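Long-range contacts in ribosomal-protein-alanine acetyltransferase (Escherichia coli O157:H7, PDB 5ISV), which probably transfers the acetyl group of acetyl-CoA to the N-terminal alanine of ribosomal protein bS18: residues A[16-21]-A[52-57]; A[39-44]-A[90-95]; A[60-65]-A[96-101]; A[124-129]-A[139-144]. All blocks are in the same frame, centred on the assembly; numbering follows the deposited sequence.

Contact 1: residues A[16-21]-A[52-57]; sequences YHIEQR and AAFAIT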
loop_
_atom_site.group_PDB
_atom_site.type_symbol
_atom_site.label_atom_id
_atom_site.label_comp_id
_atom_site.label_asym_id
_atom_site.label_seq_id
_atom_site.Cartn_x
_atom_site.Cartn_y
_atom_site.Cartn_z
ATOM N N TYR A 16 -5.828 1.532 -13.086
ATOM C CA TYR A 16 -5.097 0.757 -14.106
ATOM C C TYR A 16 -4.195 1.614 -15.018
ATOM O O TYR A 16 -3.067 1.262 -15.322
ATOM C CB TYR A 16 -6.093 -0.092 -14.948
ATOM C CG TYR A 16 -5.449 -0.840 -16.089
ATOM C CD1 TYR A 16 -4.886 -2.070 -15.865
ATOM C CD2 TYR A 16 -5.384 -0.309 -17.400
ATOM C CE1 TYR A 16 -4.285 -2.790 -16.882
ATOM C CE2 TYR A 16 -4.771 -1.020 -18.439
ATOM C CZ TYR A 16 -4.214 -2.274 -18.171
ATOM O OH TYR A 16 -3.605 -3.014 -19.171
ATOM N N HIS A 17 -4.715 2.775 -15.439
ATOM C CA HIS A 17 -3.961 3.720 -16.257
ATOM C C HIS A 17 -2.675 4.201 -15.520
ATOM O O HIS A 17 -1.600 4.257 -16.099
ATOM C CB HIS A 17 -4.920 4.885 -16.657
ATOM C CG HIS A 17 -4.290 5.982 -17.479
ATOM N ND1 HIS A 17 -3.990 5.839 -18.815
ATOM C CD2 HIS A 17 -3.895 7.233 -17.137
ATOM C CE1 HIS A 17 -3.484 6.971 -19.276
ATOM N NE2 HIS A 17 -3.397 7.827 -18.272
ATOM N N ILE A 18 -2.795 4.496 -14.233
ATOM C CA ILE A 18 -1.618 4.832 -13.405
ATOM C C ILE A 18 -0.613 3.675 -13.335
ATOM O O ILE A 18 0.575 3.852 -13.520
ATOM C CB ILE A 18 -2.060 5.288 -12.002
ATOM C CG1 ILE A 18 -2.782 6.647 -12.112
ATOM C CG2 ILE A 18 -0.883 5.391 -11.045
ATOM C CD1 ILE A 18 -3.391 7.171 -10.850
ATOM N N GLU A 19 -1.144 2.494 -13.091
ATOM C CA GLU A 19 -0.297 1.307 -12.995
ATOM C C GLU A 19 0.579 1.095 -14.277
ATOM O O GLU A 19 1.780 0.787 -14.151
ATOM C CB GLU A 19 -1.205 0.121 -12.721
ATOM C CG GLU A 19 -0.492 -1.225 -12.639
ATOM C CD GLU A 19 0.184 -1.472 -11.309
ATOM O OE1 GLU A 19 -0.007 -0.694 -10.373
ATOM O OE2 GLU A 19 0.933 -2.466 -11.197
ATOM N N GLN A 20 0.004 1.306 -15.474
ATOM C CA GLN A 20 0.766 1.219 -16.743
ATOM C C GLN A 20 1.888 2.223 -16.891
ATOM O O GLN A 20 2.915 1.965 -17.520
ATOM C CB GLN A 20 -0.167 1.425 -17.951
ATOM C CG GLN A 20 -1.319 0.477 -18.061
ATOM C CD GLN A 20 -0.986 -0.936 -17.636
ATOM O OE1 GLN A 20 -0.119 -1.605 -18.226
ATOM N NE2 GLN A 20 -1.633 -1.380 -16.565
ATOM N N ARG A 21 1.659 3.395 -16.335
ATOM C CA ARG A 21 2.599 4.475 -16.423
ATOM C C ARG A 21 3.655 4.336 -15.345
ATOM O O ARG A 21 4.801 4.677 -15.586
ATOM C CB ARG A 21 1.814 5.793 -16.315
ATOM C CG ARG A 21 0.931 6.075 -17.533
ATOM C CD ARG A 21 -0.088 7.187 -17.274
ATOM N NE ARG A 21 0.543 8.345 -16.678
ATOM C CZ ARG A 21 1.261 9.254 -17.332
ATOM N NH1 ARG A 21 1.476 9.146 -18.636
ATOM N NH2 ARG A 21 1.795 10.258 -16.636
ATOM N N ALA A 52 -4.123 10.733 -8.967
ATOM C CA ALA A 52 -2.681 10.812 -8.961
ATOM C C ALA A 52 -1.972 9.603 -8.311
ATOM O O ALA A 52 -0.817 9.318 -8.618
ATOM C CB ALA A 52 -2.261 12.105 -8.285
ATOM N N ALA A 53 -2.671 8.918 -7.414
ATOM C CA ALA A 53 -2.096 7.739 -6.728
ATOM C C ALA A 53 -3.235 6.864 -6.215
ATOM O O ALA A 53 -4.357 7.306 -6.032
ATOM C CB ALA A 53 -1.194 8.202 -5.595
ATOM N N PHE A 54 -2.910 5.582 -5.969
ATOM C CA PHE A 54 -3.882 4.686 -5.335
ATOM C C PHE A 54 -3.127 3.679 -4.444
ATOM O O PHE A 54 -1.940 3.492 -4.624
ATOM C CB PHE A 54 -4.687 3.884 -6.391
ATOM C CG PHE A 54 -3.854 2.947 -7.206
ATOM C CD1 PHE A 54 -3.537 1.663 -6.714
ATOM C CD2 PHE A 54 -3.336 3.300 -8.427
ATOM C CE1 PHE A 54 -2.729 0.854 -7.436
ATOM C CE2 PHE A 54 -2.542 2.466 -9.159
ATOM C CZ PHE A 54 -2.232 1.218 -8.657
ATOM N N ALA A 55 -3.897 3.134 -3.504
ATOM C CA ALA A 55 -3.360 2.081 -2.591
ATOM C C ALA A 55 -4.445 1.035 -2.423
ATOM O O ALA A 55 -5.562 1.312 -2.067
ATOM C CB ALA A 55 -2.989 2.680 -1.268
ATOM N N ILE A 56 -4.033 -0.227 -2.612
ATOM C CA ILE A 56 -4.945 -1.402 -2.547
ATOM C C ILE A 56 -4.519 -2.211 -1.313
ATOM O O ILE A 56 -3.381 -2.707 -1.258
ATOM C CB ILE A 56 -4.779 -2.241 -3.801
ATOM C CG1 ILE A 56 -4.904 -1.505 -5.104
ATOM C CG2 ILE A 56 -5.722 -3.466 -3.777
ATOM C CD1 ILE A 56 -6.229 -0.859 -5.310
ATOM N N THR A 57 -5.454 -2.370 -0.376
ATOM C CA THR A 57 -5.140 -3.017 0.903
ATOM C C THR A 57 -6.243 -3.983 1.268
ATOM O O THR A 57 -7.410 -3.627 1.230
ATOM C CB THR A 57 -5.009 -1.974 2.035
ATOM O OG1 THR A 57 -3.990 -1.033 1.695
ATOM C CG2 THR A 57 -4.648 -2.599 3.400
#

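Contact 2: residues A[39-44]-A[90-95]; sequences RYLNFQ and DELEKR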
loop_
_atom_site.group_PDB
_atom_site.type_symbol
_atom_site.label_atom_id
_atom_site.label_comp_id
_atom_site.label_asym_id
_atom_site.label_seq_id
_atom_site.Cartn_x
_atom_site.Cartn_y
_atom_site.Cartn_z
ATOM N N ARG A 39 -13.511 -7.200 1.922
ATOM C CA ARG A 39 -12.280 -7.212 2.744
ATOM C C ARG A 39 -11.309 -6.083 2.409
ATOM O O ARG A 39 -10.385 -5.790 3.172
ATOM C CB ARG A 39 -11.540 -8.530 2.721
ATOM C CG ARG A 39 -11.144 -9.116 1.393
ATOM C CD ARG A 39 -10.498 -10.487 1.574
ATOM N NE ARG A 39 -11.292 -11.382 2.433
ATOM C CZ ARG A 39 -12.135 -12.332 2.016
ATOM N NH1 ARG A 39 -12.360 -12.559 0.726
ATOM N NH2 ARG A 39 -12.781 -13.067 2.906
ATOM N N TYR A 40 -11.536 -5.392 1.300
ATOM C CA TYR A 40 -10.635 -4.332 0.880
ATOM C C TYR A 40 -10.951 -2.987 1.521
ATOM O O TYR A 40 -12.079 -2.672 1.775
ATOM C CB TYR A 40 -10.582 -4.262 -0.639
ATOM C CG TYR A 40 -9.754 -5.405 -1.163
ATOM C CD1 TYR A 40 -10.310 -6.679 -1.307
ATOM C CD2 TYR A 40 -8.415 -5.240 -1.475
ATOM C CE1 TYR A 40 -9.542 -7.719 -1.777
ATOM C CE2 TYR A 40 -7.619 -6.291 -1.944
ATOM C CZ TYR A 40 -8.197 -7.546 -2.077
ATOM O OH TYR A 40 -7.416 -8.629 -2.469
ATOM N N LEU A 41 -9.885 -2.235 1.735
ATOM C CA LEU A 41 -9.955 -0.816 2.148
ATOM C C LEU A 41 -9.039 -0.062 1.221
ATOM O O LEU A 41 -7.911 0.258 1.583
ATOM C CB LEU A 41 -9.533 -0.679 3.622
ATOM C CG LEU A 41 -9.802 0.675 4.301
ATOM C CD1 LEU A 41 -11.287 0.937 4.405
ATOM C CD2 LEU A 41 -9.167 0.746 5.678
ATOM N N ASN A 42 -9.562 0.215 0.016
ATOM C CA ASN A 42 -8.765 0.794 -1.057
ATOM C C ASN A 42 -9.003 2.313 -1.109
ATOM O O ASN A 42 -10.121 2.769 -0.955
ATOM C CB ASN A 42 -9.211 0.178 -2.396
ATOM C CG ASN A 42 -8.872 -1.310 -2.474
ATOM O OD1 ASN A 42 -8.034 -1.778 -1.714
ATOM N ND2 ASN A 42 -9.482 -2.035 -3.385
ATOM N N PHE A 43 -7.943 3.034 -1.405
ATOM C CA PHE A 43 -7.964 4.540 -1.409
ATOM C C PHE A 43 -7.329 5.063 -2.679
ATOM O O PHE A 43 -6.446 4.452 -3.279
ATOM C CB PHE A 43 -7.197 5.092 -0.187
ATOM C CG PHE A 43 -7.885 4.844 1.123
ATOM C CD1 PHE A 43 -9.100 5.479 1.430
ATOM C CD2 PHE A 43 -7.336 3.944 2.055
ATOM C CE1 PHE A 43 -9.747 5.263 2.616
ATOM C CE2 PHE A 43 -7.992 3.707 3.240
ATOM C CZ PHE A 43 -9.188 4.345 3.525
ATOM N N GLN A 44 -7.756 6.301 -3.036
ATOM C CA GLN A 44 -7.174 7.037 -4.159
ATOM C C GLN A 44 -6.889 8.460 -3.686
ATOM O O GLN A 44 -7.517 8.925 -2.728
ATOM C CB GLN A 44 -8.158 7.079 -5.323
ATOM C CG GLN A 44 -9.499 7.751 -4.976
ATOM C CD GLN A 44 -10.384 8.005 -6.172
ATOM O OE1 GLN A 44 -9.920 8.492 -7.190
ATOM N NE2 GLN A 44 -11.656 7.658 -6.062
ATOM N N ASP A 90 -3.802 5.851 9.457
ATOM C CA ASP A 90 -4.752 6.455 10.357
ATOM C C ASP A 90 -6.126 5.748 10.398
ATOM O O ASP A 90 -6.694 5.517 11.476
ATOM C CB ASP A 90 -4.930 7.963 10.070
ATOM C CG ASP A 90 -5.426 8.692 11.275
ATOM O OD1 ASP A 90 -4.734 8.619 12.316
ATOM O OD2 ASP A 90 -6.515 9.292 11.205
ATOM N N GLU A 91 -6.652 5.420 9.223
ATOM C CA GLU A 91 -7.919 4.724 9.141
ATOM C C GLU A 91 -7.818 3.328 9.773
ATOM O O GLU A 91 -8.692 2.929 10.538
ATOM C CB GLU A 91 -8.369 4.580 7.700
ATOM C CG GLU A 91 -9.760 3.996 7.610
ATOM C CD GLU A 91 -10.772 4.707 8.496
ATOM O OE1 GLU A 91 -10.892 5.959 8.424
ATOM O OE2 GLU A 91 -11.471 3.999 9.249
ATOM N N LEU A 92 -6.739 2.612 9.485
ATOM C CA LEU A 92 -6.526 1.313 10.132
ATOM C C LEU A 92 -6.435 1.411 11.654
ATOM O O LEU A 92 -7.051 0.616 12.359
ATOM C CB LEU A 92 -5.315 0.631 9.559
ATOM C CG LEU A 92 -5.297 0.246 8.097
ATOM C CD1 LEU A 92 -3.912 -0.162 7.680
ATOM C CD2 LEU A 92 -6.319 -0.821 7.736
ATOM N N GLU A 93 -5.761 2.450 12.158
ATOM C CA GLU A 93 -5.660 2.673 13.586
ATOM C C GLU A 93 -7.049 2.930 14.190
ATOM O O GLU A 93 -7.400 2.403 15.236
ATOM C CB GLU A 93 -4.676 3.820 13.882
ATOM C CG GLU A 93 -4.167 3.868 15.317
ATOM C CD GLU A 93 -5.073 4.586 16.284
ATOM O OE1 GLU A 93 -6.072 5.214 15.860
ATOM O OE2 GLU A 93 -4.795 4.528 17.486
ATOM N N LYS A 94 -7.861 3.774 13.534
ATOM C CA LYS A 94 -9.229 3.997 14.010
ATOM C C LYS A 94 -10.057 2.718 14.148
ATOM O O LYS A 94 -10.912 2.612 15.019
ATOM C CB LYS A 94 -9.966 4.993 13.087
ATOM C CG LYS A 94 -9.485 6.428 13.264
ATOM C CD LYS A 94 -10.335 7.464 12.533
ATOM C CE LYS A 94 -9.662 7.974 11.278
ATOM N NZ LYS A 94 -10.491 9.023 10.618
ATOM N N ARG A 95 -9.787 1.756 13.269
ATOM C CA ARG A 95 -10.492 0.468 13.227
ATOM C C ARG A 95 -9.885 -0.588 14.152
ATOM O O ARG A 95 -10.392 -1.720 14.221
ATOM C CB ARG A 95 -10.510 -0.051 11.788
ATOM C CG ARG A 95 -11.435 0.721 10.875
ATOM C CD ARG A 95 -11.157 0.395 9.414
ATOM N NE ARG A 95 -12.022 1.223 8.562
ATOM C CZ ARG A 95 -12.897 0.775 7.674
ATOM N NH1 ARG A 95 -13.058 -0.533 7.447
ATOM N NH2 ARG A 95 -13.638 1.657 7.009
#

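Contact 3: residues A[60-65]-A[96-101]; sequences VLDEAT and GVATLW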
loop_
_atom_site.group_PDB
_atom_site.type_symbol
_atom_site.label_atom_id
_atom_site.label_comp_id
_atom_site.label_asym_id
_atom_site.label_seq_id
_atom_site.Cartn_x
_atom_site.Cartn_y
_atom_site.Cartn_z
ATOM N N VAL A 60 -7.889 -8.520 6.751
ATOM C CA VAL A 60 -8.393 -9.842 7.185
ATOM C C VAL A 60 -8.304 -9.878 8.704
ATOM O O VAL A 60 -7.209 -9.779 9.270
ATOM C CB VAL A 60 -7.537 -10.963 6.567
ATOM C CG1 VAL A 60 -8.095 -12.276 7.003
ATOM C CG2 VAL A 60 -7.523 -10.899 5.048
ATOM N N LEU A 61 -9.452 -9.948 9.369
ATOM C CA LEU A 61 -9.529 -9.765 10.836
ATOM C C LEU A 61 -8.857 -8.423 11.249
ATOM O O LEU A 61 -9.203 -7.397 10.697
ATOM C CB LEU A 61 -8.957 -11.003 11.570
ATOM C CG LEU A 61 -9.567 -12.327 11.109
ATOM C CD1 LEU A 61 -8.872 -13.468 11.830
ATOM C CD2 LEU A 61 -11.058 -12.367 11.415
ATOM N N ASP A 62 -7.869 -8.416 12.148
ATOM C CA ASP A 62 -7.170 -7.209 12.596
ATOM C C ASP A 62 -5.787 -7.047 11.933
ATOM O O ASP A 62 -4.915 -6.370 12.486
ATOM C CB ASP A 62 -7.002 -7.215 14.125
ATOM C CG ASP A 62 -6.159 -8.378 14.625
ATOM O OD1 ASP A 62 -5.875 -9.292 13.832
ATOM O OD2 ASP A 62 -5.762 -8.332 15.800
ATOM N N GLU A 63 -5.599 -7.629 10.755
ATOM C CA GLU A 63 -4.359 -7.524 10.003
ATOM C C GLU A 63 -4.593 -7.054 8.586
ATOM O O GLU A 63 -5.383 -7.619 7.849
ATOM C CB GLU A 63 -3.662 -8.876 9.991
ATOM C CG GLU A 63 -3.300 -9.364 11.392
ATOM C CD GLU A 63 -2.807 -10.787 11.430
ATOM O OE1 GLU A 63 -3.004 -11.567 10.459
ATOM O OE2 GLU A 63 -2.240 -11.116 12.471
ATOM N N ALA A 64 -3.821 -6.053 8.195
ATOM C CA ALA A 64 -3.959 -5.472 6.871
ATOM C C ALA A 64 -2.722 -5.758 6.043
ATOM O O ALA A 64 -1.617 -5.814 6.571
ATOM C CB ALA A 64 -4.184 -3.965 6.981
ATOM N N THR A 65 -2.904 -5.995 4.748
ATOM C CA THR A 65 -1.822 -6.227 3.840
ATOM C C THR A 65 -1.974 -5.299 2.626
ATOM O O THR A 65 -2.988 -5.348 1.936
ATOM C CB THR A 65 -1.805 -7.692 3.379
ATOM O OG1 THR A 65 -1.597 -8.520 4.530
ATOM C CG2 THR A 65 -0.695 -7.940 2.423
ATOM N N GLY A 96 -8.809 -0.240 14.854
ATOM C CA GLY A 96 -8.186 -1.161 15.796
ATOM C C GLY A 96 -7.328 -2.216 15.135
ATOM O O GLY A 96 -6.959 -3.197 15.770
ATOM N N VAL A 97 -6.935 -2.010 13.884
ATOM C CA VAL A 97 -6.103 -2.990 13.175
ATOM C C VAL A 97 -4.728 -3.043 13.827
ATOM O O VAL A 97 -4.158 -2.010 14.203
ATOM C CB VAL A 97 -6.004 -2.604 11.681
ATOM C CG1 VAL A 97 -4.897 -3.316 10.941
ATOM C CG2 VAL A 97 -7.353 -2.818 11.000
ATOM N N ALA A 98 -4.227 -4.254 14.041
ATOM C CA ALA A 98 -2.980 -4.453 14.780
ATOM C C ALA A 98 -1.714 -4.206 13.991
ATOM O O ALA A 98 -0.752 -3.647 14.529
ATOM C CB ALA A 98 -2.953 -5.851 15.344
ATOM N N THR A 99 -1.676 -4.671 12.743
ATOM C CA THR A 99 -0.484 -4.538 11.906
ATOM C C THR A 99 -0.875 -4.256 10.483
ATOM O O THR A 99 -2.012 -4.562 10.076
ATOM C CB THR A 99 0.369 -5.829 11.912
ATOM O OG1 THR A 99 -0.460 -6.922 11.496
ATOM C CG2 THR A 99 0.951 -6.116 13.289
ATOM N N LEU A 100 0.060 -3.609 9.774
ATOM C CA LEU A 100 0.021 -3.459 8.321
ATOM C C LEU A 100 1.312 -4.089 7.753
ATOM O O LEU A 100 2.408 -3.735 8.155
ATOM C CB LEU A 100 -0.092 -1.978 7.934
ATOM C CG LEU A 100 0.078 -1.631 6.463
ATOM C CD1 LEU A 100 -1.031 -2.262 5.606
ATOM C CD2 LEU A 100 0.002 -0.109 6.287
ATOM N N TRP A 101 1.148 -4.931 6.754
ATOM C CA TRP A 101 2.240 -5.645 6.077
ATOM C C TRP A 101 2.346 -5.201 4.623
ATOM O O TRP A 101 1.345 -4.886 3.990
ATOM C CB TRP A 101 1.912 -7.167 6.045
ATOM C CG TRP A 101 1.793 -7.768 7.358
ATOM C CD1 TRP A 101 0.700 -7.753 8.187
ATOM C CD2 TRP A 101 2.823 -8.464 8.054
ATOM N NE1 TRP A 101 1.002 -8.384 9.362
ATOM C CE2 TRP A 101 2.306 -8.817 9.311
ATOM C CE3 TRP A 101 4.149 -8.801 7.751
ATOM C CZ2 TRP A 101 3.047 -9.557 10.243
ATOM C CZ3 TRP A 101 4.899 -9.533 8.704
ATOM C CH2 TRP A 101 4.352 -9.882 9.923
#

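Contact 4: residues A[124-129]-A[139-144]; sequences TIRRNY and AIIMAL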
loop_
_atom_site.group_PDB
_atom_site.type_symbol
_atom_site.label_atom_id
_atom_site.label_comp_id
_atom_site.label_asym_id
_atom_site.label_seq_id
_atom_site.Cartn_x
_atom_site.Cartn_y
_atom_site.Cartn_z
ATOM N N THR A 124 11.049 -10.179 7.263
ATOM C CA THR A 124 11.736 -11.255 6.608
ATOM C C THR A 124 12.082 -10.914 5.166
ATOM O O THR A 124 11.643 -9.912 4.624
ATOM C CB THR A 124 10.953 -12.575 6.699
ATOM O OG1 THR A 124 11.819 -13.626 6.264
ATOM C CG2 THR A 124 9.711 -12.588 5.872
ATOM N N ILE A 125 12.897 -11.752 4.568
ATOM C CA ILE A 125 13.366 -11.625 3.206
ATOM C C ILE A 125 12.910 -12.850 2.456
ATOM O O ILE A 125 12.902 -13.938 3.027
ATOM C CB ILE A 125 14.900 -11.461 3.134
ATOM C CG1 ILE A 125 15.326 -10.167 3.814
ATOM C CG2 ILE A 125 15.399 -11.472 1.693
ATOM C CD1 ILE A 125 16.810 -10.074 4.058
ATOM N N ARG A 126 12.550 -12.693 1.177
ATOM C CA ARG A 126 12.218 -13.866 0.325
ATOM C C ARG A 126 13.203 -13.873 -0.811
ATOM O O ARG A 126 13.153 -13.004 -1.682
ATOM C CB ARG A 126 10.797 -13.753 -0.185
ATOM C CG ARG A 126 9.824 -13.406 0.919
ATOM C CD ARG A 126 8.416 -13.348 0.395
ATOM N NE ARG A 126 7.946 -14.703 0.163
ATOM C CZ ARG A 126 6.724 -15.036 -0.192
ATOM N NH1 ARG A 126 5.770 -14.123 -0.417
ATOM N NH2 ARG A 126 6.468 -16.335 -0.358
ATOM N N ARG A 127 14.173 -14.794 -0.770
ATOM C CA ARG A 127 15.236 -14.851 -1.751
ATOM C C ARG A 127 14.685 -15.038 -3.154
ATOM O O ARG A 127 13.918 -15.950 -3.423
ATOM C CB ARG A 127 16.235 -16.000 -1.424
ATOM C CG ARG A 127 17.495 -16.011 -2.296
ATOM C CD ARG A 127 18.476 -17.143 -1.972
ATOM N NE ARG A 127 19.501 -17.231 -3.015
ATOM C CZ ARG A 127 20.405 -18.207 -3.138
ATOM N NH1 ARG A 127 20.428 -19.237 -2.281
ATOM N NH2 ARG A 127 21.281 -18.162 -4.135
ATOM N N ASN A 128 15.085 -14.160 -4.068
ATOM C CA ASN A 128 14.793 -14.298 -5.502
ATOM C C ASN A 128 13.282 -14.403 -5.814
ATOM O O ASN A 128 12.882 -15.039 -6.816
ATOM C CB ASN A 128 15.580 -15.489 -6.098
ATOM C CG ASN A 128 17.045 -15.157 -6.246
ATOM O OD1 ASN A 128 17.405 -13.997 -6.471
ATOM N ND2 ASN A 128 17.891 -16.133 -6.122
ATOM N N TYR A 129 12.461 -13.742 -4.975
ATOM C CA TYR A 129 11.009 -13.800 -5.095
ATOM C C TYR A 129 10.468 -13.167 -6.374
ATOM O O TYR A 129 9.463 -13.604 -6.929
ATOM C CB TYR A 129 10.325 -13.190 -3.864
ATOM C CG TYR A 129 8.837 -13.340 -3.894
ATOM C CD1 TYR A 129 8.279 -14.605 -3.594
ATOM C CD2 TYR A 129 7.992 -12.309 -4.310
ATOM C CE1 TYR A 129 6.930 -14.809 -3.618
ATOM C CE2 TYR A 129 6.622 -12.511 -4.357
ATOM C CZ TYR A 129 6.088 -13.763 -4.034
ATOM O OH TYR A 129 4.742 -13.910 -4.062
ATOM N N ALA A 139 12.480 -10.088 -2.337
ATOM C CA ALA A 139 11.393 -9.331 -1.731
ATOM C C ALA A 139 11.719 -9.096 -0.274
ATOM O O ALA A 139 12.284 -9.961 0.396
ATOM C CB ALA A 139 10.100 -10.105 -1.839
ATOM N N ILE A 140 11.436 -7.891 0.214
ATOM C CA ILE A 140 11.554 -7.587 1.631
ATOM C C ILE A 140 10.143 -7.498 2.126
ATOM O O ILE A 140 9.351 -6.700 1.579
ATOM C CB ILE A 140 12.268 -6.232 1.914
ATOM C CG1 ILE A 140 13.596 -6.123 1.161
ATOM C CG2 ILE A 140 12.455 -6.038 3.408
ATOM C CD1 ILE A 140 14.602 -7.192 1.479
ATOM N N ILE A 141 9.792 -8.245 3.142
ATOM C CA ILE A 141 8.498 -8.180 3.795
ATOM C C ILE A 141 8.694 -7.240 4.967
ATOM O O ILE A 141 9.582 -7.427 5.794
ATOM C CB ILE A 141 8.009 -9.562 4.290
ATOM C CG1 ILE A 141 7.691 -10.450 3.099
ATOM C CG2 ILE A 141 6.718 -9.421 5.076
ATOM C CD1 ILE A 141 8.666 -10.454 1.962
ATOM N N MET A 142 7.876 -6.195 5.014
ATOM C CA MET A 142 7.909 -5.233 6.111
ATOM C C MET A 142 6.596 -5.213 6.883
ATOM O O MET A 142 5.505 -5.401 6.301
ATOM C CB MET A 142 8.276 -3.834 5.579
ATOM C CG MET A 142 9.475 -3.824 4.640
ATOM S SD MET A 142 10.033 -2.170 4.208
ATOM C CE MET A 142 10.879 -1.734 5.704
ATOM N N ALA A 143 6.707 -4.926 8.178
ATOM C CA ALA A 143 5.544 -4.856 9.078
ATOM C C ALA A 143 5.543 -3.555 9.902
ATOM O O ALA A 143 6.568 -3.129 10.406
ATOM C CB ALA A 143 5.539 -6.077 10.018
ATOM N N LEU A 144 4.365 -2.967 10.034
ATOM C CA LEU A 144 4.141 -1.810 10.859
ATOM C C LEU A 144 3.112 -2.141 11.946
ATOM O O LEU A 144 1.961 -2.394 11.655
ATOM C CB LEU A 144 3.642 -0.674 10.001
ATOM C CG LEU A 144 3.227 0.563 10.817
ATOM C CD1 LEU A 144 4.407 1.233 11.491
ATOM C CD2 LEU A 144 2.529 1.582 9.922
#

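Contact 1: residues A[16-21]-A[52-57]
Helix segment 16-21 crosses strand segment 52-57 nearly at right angles (103°), the axes approaching to 8.8 Å where Ile18 lies across from Ala53. Two side chains of the helix do the touching. Ile18 aims its branches differently: CD1 rests on the backbone with Ala52 C at 3.8 Å, while CG2 lies obliquely by the Phe54 ring, 3.9 Å from CE2. Ala52 and Ala53 both face Leu45 in a classic beta bulge, and their methyls point away from the helix, so Ile18 CD1 meets bare backbone. Glu19 has CG anti to its backbone N (chi1 178°) and then turns about CB-CG (chi2 80°), which brings OE1 to the edge of the Phe54 ring, in its plane and 3.4 Å from CZ. An oxygen suits this weakly positive C-H rim, and the buried carboxylate is satisfied by Asn68 at OE1 and by Trp27 N and His23 at OE2. Phe54 also meets Phe32 of helix 29-34 edge-to-face, whereas Ala53 turns the other way, onto Leu84 of helix 80-94 and Val71 of strand 63-71.

Contact 2: residues A[39-44]-A[90-95]
Leu41 reaches from the chain just ahead of strand 43-47 to the last turn of helix 80-94 and to Arg95 just after it. Its CB already points at the helix, and CG, anti to the backbone N (chi1 -169°), carries the branch point outward so that the two methyls part to different neighbours. CD2 settles between an aliphatic carbon and a methyl, 3.8 Å from Glu91 CG and equally far from Leu92 CD2. CD1 lies over one face of the Arg95 guanidinium, toward its rim, at 3.6 Å from NH2. Phe43 adds the edge of its ring, with CZ 4.1 Å from Glu91 CG. In one of two conformers of Glu91, OE2 accepts a nearly straight bond from Arg95 NE (2.9 Å, 164°). The oxygen lies in the guanidinium plane but is approached on its anti side. Where it forms, this bond sets the guanidinium edge to the carboxylate, leaving a face for the leucine; Lys94 NZ joins only at long range. No hydrogen bond crosses between the segments. The chemistry thus divides in two: leucine and phenylalanine use the apolar carbons and flat face of long charged side chains, while the charges pair among themselves at the helix end, consistent with a partly buried border of the core.

Contact 3: residues A[60-65]-A[96-101]
Ala64 and Leu100 pair on neighbouring parallel strands, 63-65 and 99-101, the two strands of a beta-alpha-beta crossover whose connecting helix is 80-94. The tight side is the one facing that helix. Here Ala64 CB lies 3.8 Å from Leu100 CD1 and 4.1 Å from Val97 CG1, and Leu92 of the helix packs on all three residues; a small alanine between branched side chains lets the helix lie close to the sheet. Backbone bonds fasten the strands: Ala64 N gives to Thr99 O at 3.0 Å, and ahead of the regular pairing Ala98 N gives to Asp62 O at 2.7 Å. At this loop end, near solvent, Asp62 OD2 lies 3.8 Å from Ala98 CB, and Gly96 ends the helix in a Schellman motif with positive phi (78°), a conformation easy for a residue without a side chain. The other face of the sheet is looser and more polar. In one of its two conformers Thr99 lies beside Glu63, pointing the same way. Trp101 lies on this face too, crossing Thr65 obliquely. Its backbone N gives to Ala64 O at 2.9 Å, and the same oxygen lies in the plane of the indole, at its edge, 3.4 Å from Trp101 CD1.

Contact 4: residues A[124-129]-A[139-144]
Arg126 pairs with Ala139, and Thr124 with Ile141, in this antiparallel hairpin. Arg126 N gives to Ala139 O at 2.9 Å (169°) and Arg126 O takes the N-H of Ala139 at 3.1 Å, closing one hydrogen-bonded pair. In the other, Ile141 N gives to Thr124 O at 2.9 Å, but the return bond from Thr124 N is weak, so the pairing slackens there. Beyond the backbone, Arg126 sends NH1 to a salt bridge with Glu103, predicted to be the proton acceptor of the active site. The arginine chain bends at chi3 (74°) and passes slantwise over Ile141. Tyr129 CE1 sits over the centre of the guanidinium face. Tyr129 also packs CB on Ala139 CB at 3.7 Å; the alanine methyl leaves room for the chain to turn back over it. That return is a type II beta turn from Arg126 to Tyr129, with Asn128 in the left-handed conformation that asparagine tolerates well. Thr124 CG2 lies alongside Ile141 CB at 3.8 Å, beta-branched residues suiting extended strands. On the reverse face, the side chains of Ile125 and Ile140 run side by side, with Ile125 CG1 and Ile140 CD1 3.9 Å apart. Strand 121-129 is one of the two edge strands of the sheet within this chain, and strand 136-145 bonds on its other side to strand 99-105, where Ile141 touches Trp101 and Glu103.

In the fold
All four contacts involve one mixed sheet but differ in depth. Contact 1 is wholly buried and helix-on-sheet, its carboxylate satisfied inside the protein; contacts 2, 3 and 4 are partly buried, with charged groups at their margins. Contacts 2 and 3 have centres about 9 Å apart: the helix of contact 2 connects the two strands of contact 3, and Leu92 of contact 2 packs on Ala64 and Leu100 of contact 3. Contact 1 meets contact 2 through backbone pairing of strands 50-60 and 43-47. Contacts 3 and 4 are largely strand pairing, parallel in one and antiparallel in the other, joined where strand 99-105 bonds to 136-145. Contacts 1 and 2 instead rely on side-chain packing.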